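Local atomic coordinates of enoyl-CoA hydratase/isomerase family protein (Pseudomonas syringae pv. tomato, PDB entry 3OT6), a protein that probably acts on acyl-CoA thioesters, by hydration, double-bond isomerisation or a related reaction, as a member of the enoyl-CoA hydratase/isomerase family. Residues E169-A173 / A174-D178; G109-L112 / L113-A116. All coordinates share one frame; numbering follows the deposited sequence.

Contact 1: E169-A173 / A174-D178; sequences EGAMA and AGFLD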
loop_
_atom_site.group_PDB
_atom_site.type_symbol
_atom_site.label_atom_id
_atom_site.label_comp_id
_atom_site.label_asym_id
_atom_site.label_seq_id
_atom_site.Cartn_x
_atom_site.Cartn_y
_atom_site.Cartn_z
ATOM N N GLU A 169 0.076 11.821 -12.765
ATOM C CA GLU A 169 0.510 11.293 -14.061
ATOM C C GLU A 169 1.926 10.778 -13.980
ATOM O O GLU A 169 2.241 9.692 -14.507
ATOM C CB GLU A 169 0.438 12.350 -15.158
ATOM C CG GLU A 169 -0.874 12.411 -15.944
ATOM C CD GLU A 169 -0.733 13.309 -17.248
ATOM O OE1 GLU A 169 0.341 14.008 -17.419
ATOM O OE2 GLU A 169 -1.699 13.305 -18.096
ATOM N N GLY A 170 2.769 11.558 -13.324
ATOM C CA GLY A 170 4.140 11.149 -13.087
ATOM C C GLY A 170 4.214 9.880 -12.256
ATOM O O GLY A 170 5.086 9.029 -12.516
ATOM N N ALA A 171 3.301 9.726 -11.273
ATOM C CA ALA A 171 3.322 8.553 -10.448
ATOM C C ALA A 171 2.848 7.348 -11.270
ATOM O O ALA A 171 3.259 6.221 -10.996
ATOM C CB ALA A 171 2.484 8.744 -9.245
HETATM N N MSE A 172 1.957 7.568 -12.251
HETATM C CA MSE A 172 1.580 6.498 -13.143
HETATM C C MSE A 172 2.778 6.095 -14.058
HETATM O O MSE A 172 3.138 4.931 -14.118
HETATM C CB MSE A 172 0.349 6.858 -13.949
HETATM C CG MSE A 172 0.074 5.867 -15.056
HETATM SE SE MSE A 172 -1.727 6.145 -15.768
HETATM C CE MSE A 172 -1.469 7.828 -16.755
ATOM N N ALA A 173 3.410 7.048 -14.746
ATOM C CA ALA A 173 4.642 6.771 -15.466
ATOM C C ALA A 173 5.679 6.066 -14.542
ATOM O O ALA A 173 6.411 5.153 -14.999
ATOM C CB ALA A 173 5.206 8.066 -16.086
ATOM N N ALA A 174 5.788 6.441 -13.262
ATOM C CA ALA A 174 6.873 5.778 -12.467
ATOM C C ALA A 174 6.509 4.360 -11.949
ATOM O O ALA A 174 7.408 3.588 -11.587
ATOM C CB ALA A 174 7.392 6.661 -11.296
ATOM N N GLY A 175 5.223 4.034 -11.884
ATOM C CA GLY A 175 4.806 2.706 -11.451
ATOM C C GLY A 175 4.058 2.628 -10.135
ATOM O O GLY A 175 3.693 1.529 -9.689
ATOM N N PHE A 176 3.823 3.789 -9.494
ATOM C CA PHE A 176 2.973 3.842 -8.310
ATOM C C PHE A 176 1.514 3.564 -8.662
ATOM O O PHE A 176 0.778 3.007 -7.804
ATOM C CB PHE A 176 3.094 5.176 -7.583
ATOM C CG PHE A 176 4.432 5.378 -6.939
ATOM C CD1 PHE A 176 4.699 4.819 -5.682
ATOM C CD2 PHE A 176 5.423 6.142 -7.568
ATOM C CE1 PHE A 176 5.976 4.959 -5.097
ATOM C CE2 PHE A 176 6.698 6.299 -6.972
ATOM C CZ PHE A 176 6.968 5.706 -5.747
ATOM N N LEU A 177 1.101 3.922 -9.892
ATOM C CA LEU A 177 -0.318 3.887 -10.294
ATOM C C LEU A 177 -0.424 3.173 -11.617
ATOM O O LEU A 177 0.485 3.242 -12.399
ATOM C CB LEU A 177 -0.868 5.328 -10.444
ATOM C CG LEU A 177 -1.011 6.217 -9.189
ATOM C CD1 LEU A 177 -1.656 7.563 -9.520
ATOM C CD2 LEU A 177 -1.748 5.511 -7.962
ATOM N N ASP A 178 -1.537 2.514 -11.893
ATOM C CA ASP A 178 -1.817 1.955 -13.245
ATOM C C ASP A 178 -2.819 2.843 -14.005
ATOM O O ASP A 178 -2.948 2.739 -15.234
ATOM C CB ASP A 178 -2.341 0.499 -13.121
ATOM C CG ASP A 178 -1.422 -0.368 -12.243
ATOM O OD1 ASP A 178 -0.226 -0.435 -12.617
ATOM O OD2 ASP A 178 -1.866 -0.922 -11.173
#
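The F176 ring turns an edge to A171. The carbonyl oxygen A171 O lies near the ring plane, 4.1 Å from F176 CD2. F176 CG sits beside its own backbone N (chi1 -68°), and this brings the CD2 edge over toward A171 O. The F176 side chain also touches I128, L130, L151 and S159. F176 CB rests 4.0 Å from the methyl A171 CB. That methyl also borders the L177 side chain and packs onto I128 and F166.

Helix 168-174 ends here in a Schellman motif. G175 leaves the helix with positive phi, 113°, and the chain turns back over the last turn. Its two defining bonds are both weak: F176 N reaches A171 O at 2.9 Å, and G175 N reaches M172 O at 3.2 Å. A171 O also takes weak bonds from G175 N and L177 N, so three amides gather on one carbonyl. One residue before A171, the carbonyl G170 O takes a bond from A174 N at 2.8 Å. This donor is tilted 26° from the carbonyl plane.

Past the turn, L177 comes back alongside the helix. L177 CB lies 4.0 Å from CB of the selenomethionine M172, and M172 CA makes a CA-H...O contact with L177 O at 3.5 Å. The M172 chain starts anti to the backbone N, which carries its selenium out to 3.7 Å from the backbone oxygen D178 O. D178 OD1 forms a salt bridge with R119 at the entry to strand 179-181. R119 also donates to G175 O, and it thereby ties both ends of the loop to the neighbouring strand 118-122.

Contact 2: G109-L112 / L113-A116; sequences GAFL and LLSA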
loop_
_atom_site.group_PDB
_atom_site.type_symbol
_atom_site.label_atom_id
_atom_site.label_comp_id
_atom_site.label_asym_id
_atom_site.label_seq_id
_atom_site.Cartn_x
_atom_site.Cartn_y
_atom_site.Cartn_z
ATOM N N GLY A 109 2.592 5.274 2.945
ATOM C CA GLY A 109 1.372 5.386 2.155
ATOM C C GLY A 109 1.644 5.057 0.676
ATOM O O GLY A 109 0.804 4.473 -0.015
ATOM N N ALA A 110 2.796 5.448 0.150
ATOM C CA ALA A 110 3.063 5.063 -1.227
ATOM C C ALA A 110 3.500 3.568 -1.320
ATOM O O ALA A 110 3.325 2.944 -2.382
ATOM C CB ALA A 110 4.082 6.003 -1.912
ATOM N N PHE A 111 4.073 3.007 -0.248
ATOM C CA PHE A 111 4.293 1.580 -0.226
ATOM C C PHE A 111 3.031 0.743 -0.333
ATOM O O PHE A 111 3.065 -0.387 -0.820
ATOM C CB PHE A 111 5.151 1.153 0.931
ATOM C CG PHE A 111 6.599 1.515 0.725
ATOM C CD1 PHE A 111 7.297 1.042 -0.405
ATOM C CD2 PHE A 111 7.264 2.339 1.612
ATOM C CE1 PHE A 111 8.677 1.387 -0.613
ATOM C CE2 PHE A 111 8.585 2.691 1.414
ATOM C CZ PHE A 111 9.306 2.234 0.303
ATOM N N LEU A 112 1.904 1.283 0.090
ATOM C CA LEU A 112 0.685 0.511 -0.024
ATOM C C LEU A 112 0.370 0.286 -1.495
ATOM O O LEU A 112 -0.132 -0.798 -1.823
ATOM C CB LEU A 112 -0.512 1.180 0.648
ATOM C CG LEU A 112 -0.437 1.423 2.138
ATOM C CD1 LEU A 112 -1.785 2.108 2.561
ATOM C CD2 LEU A 112 -0.246 0.125 2.819
ATOM N N LEU A 113 0.625 1.286 -2.360
ATOM C CA LEU A 113 0.405 1.141 -3.824
ATOM C C LEU A 113 1.340 0.111 -4.514
ATOM O O LEU A 113 1.023 -0.432 -5.604
ATOM C CB LEU A 113 0.509 2.491 -4.551
ATOM C CG LEU A 113 -0.349 3.681 -4.058
ATOM C CD1 LEU A 113 0.347 4.995 -4.442
ATOM C CD2 LEU A 113 -1.759 3.556 -4.654
ATOM N N LEU A 114 2.498 -0.109 -3.904
ATOM C CA LEU A 114 3.467 -1.052 -4.367
ATOM C C LEU A 114 3.176 -2.469 -3.822
ATOM O O LEU A 114 3.933 -3.405 -4.092
ATOM C CB LEU A 114 4.876 -0.566 -3.974
ATOM C CG LEU A 114 5.269 0.809 -4.570
ATOM C CD1 LEU A 114 6.769 1.114 -4.451
ATOM C CD2 LEU A 114 4.844 0.973 -6.035
ATOM N N SER A 115 2.067 -2.642 -3.100
ATOM C CA SER A 115 1.795 -3.899 -2.437
ATOM C C SER A 115 0.507 -4.549 -2.984
ATOM O O SER A 115 -0.020 -5.443 -2.375
ATOM C CB SER A 115 1.584 -3.625 -0.952
ATOM O OG SER A 115 2.763 -3.104 -0.389
ATOM N N ALA A 116 -0.011 -4.094 -4.105
ATOM C CA ALA A 116 -1.370 -4.400 -4.495
ATOM C C ALA A 116 -1.336 -4.965 -5.926
ATOM O O ALA A 116 -0.282 -4.959 -6.614
ATOM C CB ALA A 116 -2.208 -3.089 -4.474
#
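S115 OG sits beside its own backbone N (chi1 -63°), and this folds the hydroxyl back over the helix end to F111 O. L114 has a similar first torsion (chi1 -60°) and extends beyond it, which brings its CD1 to 4.1 Å from CD1 of F111. The hydroxyl donates to F111 O at 2.8 Å. It approaches 30° out of the carbonyl plane. The buried hydroxyl is thus paired with a main-chain carbonyl one turn back. L114 N gives the same F111 O a second, weak bond at 3.1 Å.

The helix tightens as it ends. L113 N bonds weakly to A110 O, and S115 N bonds to L112 O at 3.1 Å, so three successive amides reach back three residues, as in a 3-10 turn. In crotonases the start of the equivalent helix usually offers an amide to the oxyanion hole; here such a role is only inferred. Helix 108-113 leads on to strand 118-122.

The leucines cover the carbonyls of this last turn. L114 CG lies 3.6 Å from A110 O, and L113 CB lies equally close to that oxygen. L114 and the F111 ring meet obliquely, and both also pack on helix 141-150, through A147 and L146 respectively. L113 leans on V99 of the central sheet. The S115 side chain touches A87 and M90 of helix 73-91.

Both contacts close a short helix just before a strand of the main sheet. Contact 2 is wholly buried near the centre of the chain; contact 1 lies farther out and is only partly buried. Contact 1 turns by a glycine and main-chain bonds, with a charged carboxylate at its end. Contact 2 adds a serine hydroxyl to its backbone bonds and is packed round mainly by apolar side chains, with R150 bonding A116 O. The two touch directly: F176 CE1 lies 3.9 Å from A110 CB, and L177 CD2 lies 3.8 Å from L113 CD2. R119 also bridges them, since it donates to L113 O as well as serving contact 1.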